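Local coordinates for protein separin (Saccharomyces cerevisiae, PDB 5U1T) that acts as a caspase-like cysteine protease that cleaves the MCD1/SCC1 subunit of cohesin at the onset of anaphase, allowing chromosomes to segregate, at residues A[105-110]-A[417-422]; A[828-833]-A[869-874]; A[1309-1314]-A[1330-1335]. All coordinates share one frame; numbering follows the deposited sequence.

Contact 1: A[105-110]-A[417-422]; sequences TNLFQA and LEISNV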
ATOM      1  N   THR A 105     -24.299 -46.314   7.861  1.00 49.37           N
ATOM      2  CA  THR A 105     -24.954 -45.095   8.334  1.00 41.20           C
ATOM      3  C   THR A 105     -24.514 -44.700   9.740  1.00 43.07           C
ATOM      4  O   THR A 105     -25.131 -43.841  10.365  1.00 44.40           O
ATOM      5  CB  THR A 105     -26.501 -45.257   8.316  1.00 47.99           C
ATOM      6  OG1 THR A 105     -26.880 -46.476   9.002  1.00 53.72           O
ATOM      7  CG2 THR A 105     -27.031 -45.311   6.885  1.00 44.54           C
ATOM      8  N   ASN A 106     -23.449 -45.327  10.235  1.00 36.47           N
ATOM      9  CA  ASN A 106     -22.988 -45.115  11.602  1.00 37.89           C
ATOM     10  C   ASN A 106     -21.466 -45.180  11.703  1.00 43.78           C
ATOM     11  O   ASN A 106     -20.827 -45.915  10.953  1.00 45.41           O
ATOM     12  CB  ASN A 106     -23.582 -46.173  12.566  1.00 43.57           C
ATOM     13  CG  ASN A 106     -25.112 -46.133  12.657  1.00 47.54           C
ATOM     14  OD1 ASN A 106     -25.668 -45.400  13.467  1.00 52.28           O
ATOM     15  ND2 ASN A 106     -25.788 -46.934  11.838  1.00 42.34           N
ATOM     16  N   LEU A 107     -20.880 -44.458  12.654  1.00 41.40           N
ATOM     17  CA  LEU A 107     -19.458 -44.618  12.896  1.00 43.81           C
ATOM     18  C   LEU A 107     -19.181 -46.034  13.339  1.00 47.21           C
ATOM     19  O   LEU A 107     -18.400 -46.765  12.728  1.00 51.01           O
ATOM     20  CB  LEU A 107     -18.946 -43.643  13.952  1.00 43.20           C
ATOM     21  CG  LEU A 107     -17.429 -43.818  14.127  1.00 45.90           C
ATOM     22  CD1 LEU A 107     -16.634 -43.445  12.858  1.00 46.70           C
ATOM     23  CD2 LEU A 107     -16.904 -43.109  15.360  1.00 47.07           C
ATOM     24  N   PHE A 108     -19.846 -46.413  14.423  1.00 58.35           N
ATOM     25  CA  PHE A 108     -19.801 -47.775  14.959  1.00 58.57           C
ATOM     26  C   PHE A 108     -20.182 -48.784  13.902  1.00 52.99           C
ATOM     27  O   PHE A 108     -20.941 -48.474  12.990  1.00 50.72           O
ATOM     28  CB  PHE A 108     -20.722 -47.890  16.171  1.00 49.85           C
ATOM     29  CG  PHE A 108     -20.672 -46.676  17.062  1.00 58.63           C
ATOM     30  CD1 PHE A 108     -19.715 -46.568  18.063  1.00 60.77           C
ATOM     31  CD2 PHE A 108     -21.544 -45.607  16.864  1.00 49.26           C
ATOM     32  CE1 PHE A 108     -19.659 -45.438  18.859  1.00 57.90           C
ATOM     33  CE2 PHE A 108     -21.491 -44.516  17.662  1.00 47.99           C
ATOM     34  CZ  PHE A 108     -20.545 -44.431  18.661  1.00 48.76           C
ATOM     35  N   GLN A 109     -19.628 -49.986  14.019  1.00 52.01           N
ATOM     36  CA  GLN A 109     -19.883 -51.040  13.050  1.00 54.88           C
ATOM     37  C   GLN A 109     -20.472 -52.236  13.757  1.00 57.56           C
ATOM     38  O   GLN A 109     -20.221 -52.446  14.940  1.00 56.74           O
ATOM     39  CB  GLN A 109     -18.600 -51.412  12.317  1.00 48.29           C
ATOM     40  CG  GLN A 109     -18.070 -50.284  11.454  1.00 49.82           C
ATOM     41  CD  GLN A 109     -18.989 -49.973  10.291  1.00 53.88           C
ATOM     42  OE1 GLN A 109     -19.723 -48.969  10.300  1.00 49.46           O
ATOM     43  NE2 GLN A 109     -18.966 -50.846   9.276  1.00 56.56           N
ATOM     44  N   ALA A 110     -21.284 -53.010  13.050  1.00 56.81           N
ATOM     45  CA  ALA A 110     -21.889 -54.189  13.655  1.00 54.61           C
ATOM     46  C   ALA A 110     -21.497 -55.412  12.849  1.00 58.52           C
ATOM     47  O   ALA A 110     -21.348 -55.336  11.622  1.00 50.66           O
ATOM     48  CB  ALA A 110     -23.405 -54.047  13.723  1.00 49.57           C
ATOM     49  N   LEU A 417     -13.577 -42.733  23.138  1.00 59.02           N
ATOM     50  CA  LEU A 417     -14.570 -42.400  24.145  1.00 59.74           C
ATOM     51  C   LEU A 417     -14.981 -40.951  23.991  1.00 64.58           C
ATOM     52  O   LEU A 417     -16.152 -40.598  24.172  1.00 61.55           O
ATOM     53  CB  LEU A 417     -14.035 -42.656  25.545  1.00 63.02           C
ATOM     54  CG  LEU A 417     -15.077 -42.532  26.652  1.00 65.17           C
ATOM     55  CD1 LEU A 417     -16.293 -43.333  26.299  1.00 59.48           C
ATOM     56  CD2 LEU A 417     -14.491 -43.001  27.955  1.00 66.44           C
ATOM     57  N   GLU A 418     -13.994 -40.116  23.664  1.00 66.77           N
ATOM     58  CA  GLU A 418     -14.219 -38.717  23.336  1.00 63.77           C
ATOM     59  C   GLU A 418     -15.227 -38.606  22.196  1.00 61.69           C
ATOM     60  O   GLU A 418     -16.253 -37.937  22.323  1.00 61.36           O
ATOM     61  CB  GLU A 418     -12.892 -38.040  22.962  1.00 71.14           C
ATOM     62  CG  GLU A 418     -12.973 -36.538  22.804  1.00 72.56           C
ATOM     63  CD  GLU A 418     -13.707 -35.874  23.970  1.00 75.00           C
ATOM     64  OE1 GLU A 418     -13.209 -35.931  25.122  1.00 76.91           O
ATOM     65  OE2 GLU A 418     -14.795 -35.296  23.733  1.00 79.88           O
ATOM     66  N   ILE A 419     -14.929 -39.284  21.091  1.00 58.27           N
ATOM     67  CA  ILE A 419     -15.831 -39.336  19.946  1.00 58.58           C
ATOM     68  C   ILE A 419     -17.212 -39.856  20.319  1.00 61.50           C
ATOM     69  O   ILE A 419     -18.234 -39.314  19.880  1.00 63.79           O
ATOM     70  CB  ILE A 419     -15.266 -40.215  18.833  1.00 58.01           C
ATOM     71  CG1 ILE A 419     -14.067 -39.528  18.182  1.00 67.01           C
ATOM     72  CG2 ILE A 419     -16.335 -40.509  17.799  1.00 51.46           C
ATOM     73  CD1 ILE A 419     -14.375 -38.145  17.618  1.00 60.17           C
ATOM     74  N   SER A 420     -17.244 -40.899  21.134  1.00 62.41           N
ATOM     75  CA  SER A 420     -18.512 -41.457  21.561  1.00 59.28           C
ATOM     76  C   SER A 420     -19.382 -40.366  22.150  1.00 58.89           C
ATOM     77  O   SER A 420     -20.484 -40.129  21.664  1.00 64.17           O
ATOM     78  CB  SER A 420     -18.317 -42.595  22.570  1.00 62.67           C
ATOM     79  OG  SER A 420     -17.946 -43.787  21.899  1.00 63.71           O
ATOM     80  N   ASN A 421     -18.844 -39.713  23.157  1.00 64.07           N
ATOM     81  CA  ASN A 421     -19.480 -38.621  23.853  1.00 69.75           C
ATOM     82  C   ASN A 421     -19.994 -37.555  22.915  1.00 67.98           C
ATOM     83  O   ASN A 421     -21.070 -37.019  23.079  1.00 64.68           O
ATOM     84  CB  ASN A 421     -18.446 -37.995  24.761  1.00 65.95           C
ATOM     85  CG  ASN A 421     -18.988 -36.838  25.520  1.00 66.80           C
ATOM     86  OD1 ASN A 421     -20.142 -36.508  25.399  1.00 78.43           O
ATOM     87  ND2 ASN A 421     -18.162 -36.215  26.302  1.00 68.27           N
ATOM     88  N   VAL A 422     -19.178 -37.231  21.945  1.00 62.09           N
ATOM     89  CA  VAL A 422     -19.529 -36.241  20.948  1.00 57.60           C
ATOM     90  C   VAL A 422     -20.803 -36.683  20.241  1.00 58.40           C
ATOM     91  O   VAL A 422     -21.746 -35.908  20.105  1.00 62.57           O
ATOM     92  CB  VAL A 422     -18.427 -36.030  19.908  1.00 61.82           C
ATOM     93  CG1 VAL A 422     -18.962 -35.204  18.770  1.00 49.75           C
ATOM     94  CG2 VAL A 422     -17.214 -35.357  20.534  1.00 59.22           C
TER

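Contact 2: A[828-833]-A[869-874]; sequences EPIIVY and EADITS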
ATOM      1  N   GLU A 828       0.074  -5.268 -12.137  1.00 61.65           N
ATOM      2  CA  GLU A 828      -1.243  -4.759 -11.732  1.00 61.24           C
ATOM      3  C   GLU A 828      -1.637  -3.555 -12.565  1.00 63.11           C
ATOM      4  O   GLU A 828      -1.049  -2.516 -12.466  1.00 60.87           O
ATOM      5  CB  GLU A 828      -1.302  -4.454 -10.248  1.00 58.90           C
ATOM      6  CG  GLU A 828      -0.946  -5.620  -9.350  1.00 63.11           C
ATOM      7  CD  GLU A 828      -1.849  -6.808  -9.509  1.00 63.88           C
ATOM      8  OE1 GLU A 828      -3.064  -6.635  -9.543  1.00 61.56           O
ATOM      9  OE2 GLU A 828      -1.342  -7.928  -9.603  1.00 61.59           O
ATOM     10  N   PRO A 829      -2.698  -3.685 -13.331  1.00 59.83           N
ATOM     11  CA  PRO A 829      -3.097  -2.656 -14.300  1.00 59.32           C
ATOM     12  C   PRO A 829      -3.393  -1.283 -13.689  1.00 59.49           C
ATOM     13  O   PRO A 829      -2.988  -0.266 -14.252  1.00 61.39           O
ATOM     14  CB  PRO A 829      -4.358  -3.250 -14.933  1.00 60.88           C
ATOM     15  CG  PRO A 829      -4.132  -4.713 -14.848  1.00 60.36           C
ATOM     16  CD  PRO A 829      -3.489  -4.915 -13.494  1.00 63.63           C
ATOM     17  N   ILE A 830      -4.045  -1.229 -12.546  1.00 56.27           N
ATOM     18  CA  ILE A 830      -4.322   0.055 -11.943  1.00 50.88           C
ATOM     19  C   ILE A 830      -3.070   0.742 -11.484  1.00 53.08           C
ATOM     20  O   ILE A 830      -3.012   1.936 -11.412  1.00 55.72           O
ATOM     21  CB  ILE A 830      -5.270  -0.073 -10.760  1.00 48.74           C
ATOM     22  CG1 ILE A 830      -5.680   1.290 -10.262  1.00 53.30           C
ATOM     23  CG2 ILE A 830      -4.597  -0.792  -9.629  1.00 48.59           C
ATOM     24  CD1 ILE A 830      -6.645   1.979 -11.169  1.00 55.43           C
ATOM     25  N   ILE A 831      -2.059  -0.024 -11.161  1.00 56.27           N
ATOM     26  CA  ILE A 831      -0.808   0.579 -10.734  1.00 52.40           C
ATOM     27  C   ILE A 831       0.013   0.990 -11.948  1.00 52.47           C
ATOM     28  O   ILE A 831       0.553   2.084 -11.996  1.00 54.82           O
ATOM     29  CB  ILE A 831       0.013  -0.362  -9.848  1.00 55.01           C
ATOM     30  CG1 ILE A 831      -0.785  -0.749  -8.603  1.00 56.07           C
ATOM     31  CG2 ILE A 831       1.299   0.321  -9.419  1.00 56.35           C
ATOM     32  CD1 ILE A 831      -1.058   0.407  -7.649  1.00 54.07           C
ATOM     33  N   VAL A 832       0.085   0.107 -12.934  1.00 54.15           N
ATOM     34  CA  VAL A 832       0.771   0.402 -14.175  1.00 54.94           C
ATOM     35  C   VAL A 832       0.155   1.627 -14.846  1.00 54.12           C
ATOM     36  O   VAL A 832       0.880   2.534 -15.268  1.00 55.38           O
ATOM     37  CB  VAL A 832       0.742  -0.812 -15.116  1.00 55.38           C
ATOM     38  CG1 VAL A 832       1.281  -0.462 -16.483  1.00 48.69           C
ATOM     39  CG2 VAL A 832       1.550  -1.939 -14.511  1.00 55.69           C
ATOM     40  N   TYR A 833      -1.172   1.683 -14.923  1.00 52.91           N
ATOM     41  CA  TYR A 833      -1.816   2.843 -15.523  1.00 49.82           C
ATOM     42  C   TYR A 833      -1.467   4.128 -14.774  1.00 53.33           C
ATOM     43  O   TYR A 833      -0.975   5.072 -15.378  1.00 52.23           O
ATOM     44  CB  TYR A 833      -3.342   2.718 -15.581  1.00 53.87           C
ATOM     45  CG  TYR A 833      -3.915   4.017 -16.104  1.00 54.56           C
ATOM     46  CD1 TYR A 833      -3.665   4.411 -17.417  1.00 53.78           C
ATOM     47  CD2 TYR A 833      -4.610   4.896 -15.273  1.00 45.76           C
ATOM     48  CE1 TYR A 833      -4.118   5.611 -17.901  1.00 50.39           C
ATOM     49  CE2 TYR A 833      -5.065   6.107 -15.752  1.00 53.93           C
ATOM     50  CZ  TYR A 833      -4.815   6.459 -17.070  1.00 54.17           C
ATOM     51  OH  TYR A 833      -5.260   7.661 -17.578  1.00 57.64           O
ATOM     52  N   GLU A 869     -16.177   2.402 -16.441  1.00 61.09           N
ATOM     53  CA  GLU A 869     -17.407   2.837 -15.772  1.00 57.16           C
ATOM     54  C   GLU A 869     -17.343   2.704 -14.253  1.00 57.07           C
ATOM     55  O   GLU A 869     -18.075   3.383 -13.551  1.00 66.06           O
ATOM     56  CB  GLU A 869     -18.624   2.058 -16.281  1.00 63.66           C
ATOM     57  CG  GLU A 869     -18.669   1.872 -17.792  1.00 73.52           C
ATOM     58  CD  GLU A 869     -20.009   2.294 -18.419  1.00 89.89           C
ATOM     59  OE1 GLU A 869     -20.899   1.406 -18.606  1.00 90.45           O
ATOM     60  OE2 GLU A 869     -20.162   3.509 -18.744  1.00 90.80           O
ATOM     61  N   ALA A 870     -16.474   1.847 -13.736  1.00 55.05           N
ATOM     62  CA  ALA A 870     -16.417   1.637 -12.289  1.00 57.81           C
ATOM     63  C   ALA A 870     -15.424   2.562 -11.569  1.00 59.05           C
ATOM     64  O   ALA A 870     -15.673   3.008 -10.441  1.00 55.51           O
ATOM     65  CB  ALA A 870     -16.078   0.184 -11.990  1.00 61.90           C
ATOM     66  N   ASP A 871     -14.294   2.829 -12.225  1.00 56.28           N
ATOM     67  CA  ASP A 871     -13.250   3.707 -11.687  1.00 57.72           C
ATOM     68  C   ASP A 871     -13.283   5.144 -12.273  1.00 54.32           C
ATOM     69  O   ASP A 871     -12.614   5.432 -13.268  1.00 53.95           O
ATOM     70  CB  ASP A 871     -11.882   3.082 -11.940  1.00 47.24           C
ATOM     71  CG  ASP A 871     -10.769   3.822 -11.244  1.00 55.67           C
ATOM     72  OD1 ASP A 871     -11.028   4.882 -10.628  1.00 58.00           O
ATOM     73  OD2 ASP A 871      -9.617   3.340 -11.319  1.00 62.17           O
ATOM     74  N   ILE A 872     -14.036   6.039 -11.638  1.00 51.09           N
ATOM     75  CA  ILE A 872     -14.224   7.379 -12.200  1.00 59.01           C
ATOM     76  C   ILE A 872     -12.931   8.200 -12.106  1.00 52.41           C
ATOM     77  O   ILE A 872     -12.630   8.964 -13.005  1.00 56.13           O
ATOM     78  CB  ILE A 872     -15.396   8.147 -11.520  1.00 52.03           C
ATOM     79  CG1 ILE A 872     -15.637   9.489 -12.222  1.00 58.11           C
ATOM     80  CG2 ILE A 872     -15.141   8.381 -10.045  1.00 50.28           C
ATOM     81  CD1 ILE A 872     -15.776   9.395 -13.736  1.00 58.50           C
ATOM     82  N   THR A 873     -12.152   8.004 -11.048  1.00 50.70           N
ATOM     83  CA  THR A 873     -10.913   8.738 -10.892  1.00 45.90           C
ATOM     84  C   THR A 873      -9.851   8.312 -11.931  1.00 56.62           C
ATOM     85  O   THR A 873      -9.069   9.154 -12.373  1.00 61.28           O
ATOM     86  CB  THR A 873     -10.354   8.622  -9.445  1.00 41.67           C
ATOM     87  OG1 THR A 873     -10.107   7.261  -9.111  1.00 53.04           O
ATOM     88  CG2 THR A 873     -11.338   9.184  -8.443  1.00 47.26           C
ATOM     89  N   SER A 874      -9.824   7.052 -12.364  1.00 56.65           N
ATOM     90  CA  SER A 874      -8.953   6.693 -13.485  1.00 53.18           C
ATOM     91  C   SER A 874      -9.488   7.187 -14.827  1.00 53.32           C
ATOM     92  O   SER A 874      -8.711   7.443 -15.744  1.00 55.72           O
ATOM     93  CB  SER A 874      -8.748   5.181 -13.590  1.00 56.78           C
ATOM     94  OG  SER A 874      -7.836   4.702 -12.637  1.00 55.16           O
TER

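Contact 3: A[1309-1314]-A[1330-1335]; sequences DLIYFV and IDFSML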
ATOM      1  N   ASP A1309      15.790  55.247 -32.219  1.00 53.89           N
ATOM      2  CA  ASP A1309      15.181  54.346 -31.262  1.00 51.43           C
ATOM      3  C   ASP A1309      15.071  54.960 -29.877  1.00 54.22           C
ATOM      4  O   ASP A1309      14.090  54.724 -29.189  1.00 52.28           O
ATOM      5  CB  ASP A1309      15.969  53.043 -31.178  1.00 60.75           C
ATOM      6  CG  ASP A1309      15.927  52.268 -32.468  1.00 62.01           C
ATOM      7  OD1 ASP A1309      15.055  52.574 -33.307  1.00 66.14           O
ATOM      8  OD2 ASP A1309      16.762  51.359 -32.651  1.00 64.13           O
ATOM      9  N   LEU A1310      16.074  55.728 -29.450  1.00 54.45           N
ATOM     10  CA  LEU A1310      15.957  56.478 -28.204  1.00 48.07           C
ATOM     11  C   LEU A1310      14.819  57.474 -28.246  1.00 51.43           C
ATOM     12  O   LEU A1310      14.145  57.672 -27.244  1.00 51.12           O
ATOM     13  CB  LEU A1310      17.233  57.220 -27.874  1.00 52.16           C
ATOM     14  CG  LEU A1310      18.217  56.485 -26.995  1.00 60.08           C
ATOM     15  CD1 LEU A1310      19.119  57.486 -26.323  1.00 64.82           C
ATOM     16  CD2 LEU A1310      17.491  55.663 -25.966  1.00 61.96           C
ATOM     17  N   ILE A1311      14.622  58.108 -29.401  1.00 51.52           N
ATOM     18  CA  ILE A1311      13.552  59.095 -29.558  1.00 52.65           C
ATOM     19  C   ILE A1311      12.222  58.388 -29.329  1.00 50.06           C
ATOM     20  O   ILE A1311      11.406  58.812 -28.512  1.00 50.69           O
ATOM     21  CB  ILE A1311      13.551  59.772 -30.966  1.00 52.82           C
ATOM     22  CG1 ILE A1311      14.955  60.203 -31.394  1.00 54.34           C
ATOM     23  CG2 ILE A1311      12.612  60.932 -31.011  1.00 47.02           C
ATOM     24  CD1 ILE A1311      15.379  61.479 -30.891  1.00 48.75           C
ATOM     25  N   TYR A1312      12.038  57.288 -30.048  1.00 47.67           N
ATOM     26  CA  TYR A1312      10.846  56.466 -29.935  1.00 53.16           C
ATOM     27  C   TYR A1312      10.533  56.106 -28.496  1.00 52.06           C
ATOM     28  O   TYR A1312       9.376  56.149 -28.058  1.00 49.63           O
ATOM     29  CB  TYR A1312      11.017  55.192 -30.742  1.00 46.31           C
ATOM     30  CG  TYR A1312      11.017  55.427 -32.222  1.00 57.92           C
ATOM     31  CD1 TYR A1312      10.597  56.642 -32.753  1.00 50.68           C
ATOM     32  CD2 TYR A1312      11.436  54.422 -33.098  1.00 59.52           C
ATOM     33  CE1 TYR A1312      10.595  56.855 -34.113  1.00 59.61           C
ATOM     34  CE2 TYR A1312      11.441  54.617 -34.472  1.00 61.05           C
ATOM     35  CZ  TYR A1312      11.018  55.832 -34.977  1.00 67.18           C
ATOM     36  OH  TYR A1312      11.021  56.021 -36.353  1.00 73.82           O
ATOM     37  N   PHE A1313      11.584  55.748 -27.775  1.00 47.23           N
ATOM     38  CA  PHE A1313      11.466  55.390 -26.387  1.00 47.66           C
ATOM     39  C   PHE A1313      10.930  56.565 -25.582  1.00 50.33           C
ATOM     40  O   PHE A1313       9.983  56.414 -24.803  1.00 51.57           O
ATOM     41  CB  PHE A1313      12.819  54.921 -25.844  1.00 51.31           C
ATOM     42  CG  PHE A1313      12.770  54.506 -24.415  1.00 50.56           C
ATOM     43  CD1 PHE A1313      11.927  53.471 -24.014  1.00 55.63           C
ATOM     44  CD2 PHE A1313      13.544  55.146 -23.469  1.00 47.48           C
ATOM     45  CE1 PHE A1313      11.858  53.080 -22.684  1.00 53.67           C
ATOM     46  CE2 PHE A1313      13.492  54.765 -22.139  1.00 55.85           C
ATOM     47  CZ  PHE A1313      12.639  53.731 -21.741  1.00 56.83           C
ATOM     48  N   VAL A1314      11.527  57.741 -25.789  1.00 48.46           N
ATOM     49  CA  VAL A1314      11.126  58.923 -25.045  1.00 49.49           C
ATOM     50  C   VAL A1314       9.708  59.384 -25.447  1.00 51.55           C
ATOM     51  O   VAL A1314       8.868  59.666 -24.585  1.00 49.13           O
ATOM     52  CB  VAL A1314      12.153  60.061 -25.227  1.00 53.14           C
ATOM     53  CG1 VAL A1314      11.776  61.254 -24.377  1.00 46.86           C
ATOM     54  CG2 VAL A1314      13.533  59.560 -24.825  1.00 48.29           C
ATOM     55  N   ILE A1330       5.938  66.023 -35.766  1.00 55.12           N
ATOM     56  CA  ILE A1330       7.161  66.214 -35.010  1.00 54.63           C
ATOM     57  C   ILE A1330       8.224  66.649 -36.009  1.00 53.86           C
ATOM     58  O   ILE A1330       8.279  66.123 -37.122  1.00 55.60           O
ATOM     59  CB  ILE A1330       7.603  64.931 -34.275  1.00 60.13           C
ATOM     60  CG1 ILE A1330       6.552  64.511 -33.237  1.00 56.21           C
ATOM     61  CG2 ILE A1330       8.992  65.110 -33.643  1.00 54.15           C
ATOM     62  CD1 ILE A1330       6.679  63.078 -32.777  1.00 55.21           C
ATOM     63  N   ASP A1331       9.052  67.614 -35.638  1.00 53.79           N
ATOM     64  CA  ASP A1331      10.151  67.985 -36.515  1.00 59.51           C
ATOM     65  C   ASP A1331      11.361  67.098 -36.265  1.00 55.74           C
ATOM     66  O   ASP A1331      12.263  67.470 -35.519  1.00 56.74           O
ATOM     67  CB  ASP A1331      10.531  69.452 -36.331  1.00 59.85           C
ATOM     68  CG  ASP A1331      11.403  69.968 -37.459  1.00 62.69           C
ATOM     69  OD1 ASP A1331      11.838  69.149 -38.303  1.00 63.18           O
ATOM     70  OD2 ASP A1331      11.659  71.193 -37.495  1.00 65.79           O
ATOM     71  N   PHE A1332      11.377  65.930 -36.900  1.00 61.66           N
ATOM     72  CA  PHE A1332      12.463  64.967 -36.720  1.00 58.61           C
ATOM     73  C   PHE A1332      13.779  65.510 -37.248  1.00 60.65           C
ATOM     74  O   PHE A1332      14.827  65.214 -36.687  1.00 60.48           O
ATOM     75  CB  PHE A1332      12.130  63.633 -37.396  1.00 60.76           C
ATOM     76  CG  PHE A1332      11.131  62.810 -36.640  1.00 59.66           C
ATOM     77  CD1 PHE A1332      11.528  62.045 -35.567  1.00 53.57           C
ATOM     78  CD2 PHE A1332       9.794  62.823 -36.990  1.00 55.99           C
ATOM     79  CE1 PHE A1332      10.617  61.300 -34.860  1.00 54.39           C
ATOM     80  CE2 PHE A1332       8.877  62.074 -36.292  1.00 60.60           C
ATOM     81  CZ  PHE A1332       9.292  61.306 -35.221  1.00 60.28           C
ATOM     82  N   SER A1333      13.719  66.315 -38.311  1.00 62.46           N
ATOM     83  CA  SER A1333      14.926  66.891 -38.898  1.00 62.31           C
ATOM     84  C   SER A1333      15.655  67.688 -37.835  1.00 62.08           C
ATOM     85  O   SER A1333      16.864  67.526 -37.626  1.00 61.82           O
ATOM     86  CB  SER A1333      14.584  67.772 -40.086  1.00 66.34           C
ATOM     87  OG  SER A1333      13.367  67.329 -40.664  1.00 76.53           O
ATOM     88  N   MET A1334      14.895  68.509 -37.128  1.00 57.88           N
ATOM     89  CA  MET A1334      15.442  69.356 -36.083  1.00 57.84           C
ATOM     90  C   MET A1334      15.849  68.548 -34.835  1.00 61.28           C
ATOM     91  O   MET A1334      16.882  68.834 -34.225  1.00 57.79           O
ATOM     92  CB  MET A1334      14.423  70.442 -35.737  1.00 57.94           C
ATOM     93  CG  MET A1334      14.998  71.775 -35.342  1.00 64.52           C
ATOM     94  SD  MET A1334      16.107  72.510 -36.574  1.00 73.47           S
ATOM     95  CE  MET A1334      15.159  72.206 -38.078  1.00 69.49           C
ATOM     96  N   LEU A1335      15.058  67.539 -34.460  1.00 56.68           N
ATOM     97  CA  LEU A1335      15.459  66.656 -33.364  1.00 54.47           C
ATOM     98  C   LEU A1335      16.831  66.091 -33.660  1.00 55.64           C
ATOM     99  O   LEU A1335      17.743  66.172 -32.847  1.00 59.71           O
ATOM    100  CB  LEU A1335      14.479  65.497 -33.160  1.00 56.35           C
ATOM    101  CG  LEU A1335      13.114  65.736 -32.514  1.00 59.35           C
ATOM    102  CD1 LEU A1335      12.417  64.417 -32.252  1.00 52.62           C
ATOM    103  CD2 LEU A1335      13.247  66.553 -31.240  1.00 57.81           C
TER

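Contact 1: A[105-110]-A[417-422]
The hydroxyl OG of Ser-420 meets two groups at once: it donates a hydrogen bond to the carbonyl oxygen of Asn-416, one turn earlier on its own helix, and it lies at the edge of the Phe-108 ring, close to the ring plane, 3.9 Å from CE1 of Phe-108. Serine suits this place because its short side chain can spend its hydrogen bond on its own helix and still leave room for an aromatic edge. The second touch is purely apolar, as suits two branched aliphatic residues, of which Ile-419 is buried. CD2 of Leu-107 reaches CG2 of Ile-419 at 3.6 Å, methyl against methyl, and the two side chains cross at about a right angle. With CG anti to the backbone N (chi1 -178°), Leu-107 extends from the loop towards the helix. This is loop-on-helix packing in the all-helical N-terminal part of the chain: the linker between helices 91-103 and 113-117 leans on helix 408-425. About 123 Å² is buried, and the closest CA atoms, those of Phe-108 and Ser-420, remain 9.2 Å apart, so side chains alone bridge the gap. Leu-107 also touches Tyr-462, while Ile-419 packs on Phe-438 of helix 431-444. At the start of the loop, Thr-105 OG1 and Asn-106 hydrogen-bond to Tyr-128 and to the end of helix 91-103.

Contact 2: A[828-833]-A[869-874]
Ile-830 points its terminal methyl at the polar side chains that begin helix 872-881, its CD1 lying 3.3 Å from OD2 of Asp-871 and equally 3.3 Å from OG of Ser-874. Isoleucine suits the place through its longer branch: CG1 runs anti to the backbone N (chi1 -173°) and carries CD1 across the gap, slanting past the carboxylate. Tyr-833, one turn further on, brings its ring to Ser-874, CE2 of Tyr-833 lying 3.9 Å from the Ser-874 carbonyl oxygen, at a slant to the ring. Aspartate suits the N-cap it occupies, since OD1 of Asp-871 takes the N-H of Ser-874 at 3.0 Å, from well above the carboxylate plane (67°), while its syn lone pair accepts from Thr-873 OG1. Ser-874 OG donates to OD2, also from above that plane. Three bonds thus fix the carboxylate's rotation, and the helix N terminus would probably help stabilise its charge. Arg-834 NE adds a hydrogen bond to Ser-874 OG. This buried contact joins the first turns of helices 829-845 and 872-881: Phe-617 of helix 602-617 packs on Ile-830, and tyrosine's large ring lets Tyr-833 meet Phe-863 of helix 849-863 as well as Met-877 and Phe-878.

Contact 3: A[1309-1314]-A[1330-1335]
Ile-1311 supplies both of the closest apolar touches, and through the same methyl. Its CG2 lies 3.7 Å from CD1 of Leu-1335, where the two side chains cross obliquely, and more loosely, 4.4 Å, from CE1 of Phe-1332, which it approaches at a slant to the ring. CG2, anti to the backbone N, makes the closest touch, while CG1 lies beside that nitrogen (chi1 -46°). Isoleucine suits the place because its CG2 branch stands close to its helix and can be shared by Leu-1335 and, less closely, Phe-1332; Leu-1335 offers a methyl, CD1, to meet it.

Tyr-1312 only approaches Phe-1332, CE1 of Tyr-1312 to CE1 of Phe-1332 being 4.5 Å, and adds slight cover. Within its own segment the Phe-1332 ring is backed by Ile-1330, whose CG2 sits 4.0 Å above the ring plane, over its centre, and helps settle how the phenyl is turned.

The polar interactions within segment 1330-1335 are found at the start of helix 1332-1347. Asp-1331 is its N-cap, and OD1 accepts a weak capping bond from Met-1334 N (3.3 Å, N-H...O angle 161°) and another weak one from Ser-1333 OG. Asp-1331 is also the centre of an inverse gamma turn, closed by a weak bond from Phe-1332 N to Ile-1330 O, which bends the chain into the helix.

The contact is side-chain packing between two consecutive helices, 1303-1320 and 1332-1347, of the C50 peptidase part of the chain, away from the probable active-site Cys-1497. Leu-1335 also touches Ile-1265 and Asn-1269 of helix 1252-1269, and Asp-1331 is tied to Asn-1269 by backbone hydrogen bonds; helix 1303-1320 in turn packs on helix 1287-1294 through Leu-1310, Phe-1313 and Val-1314.

How the contacts relate
From the N terminus the three contacts follow one another in series, so that none nests within or crosses another. Contact 1 closes by far the longest loop, 306 residues without a strand, bringing an early linker onto helix 408-425. Contact 2 closes 35 residues near the middle of the chain, joining the starts of helices 829-845 and 872-881. Contact 3 closes just 15, linking consecutive helices in the C50 peptidase part of the chain. Their centres are about 56 Å (1 to 2) and about 66 Å (2 to 3) apart, with contacts 1 and 3 on opposite sides of the chain's centre, about 121 Å between centres.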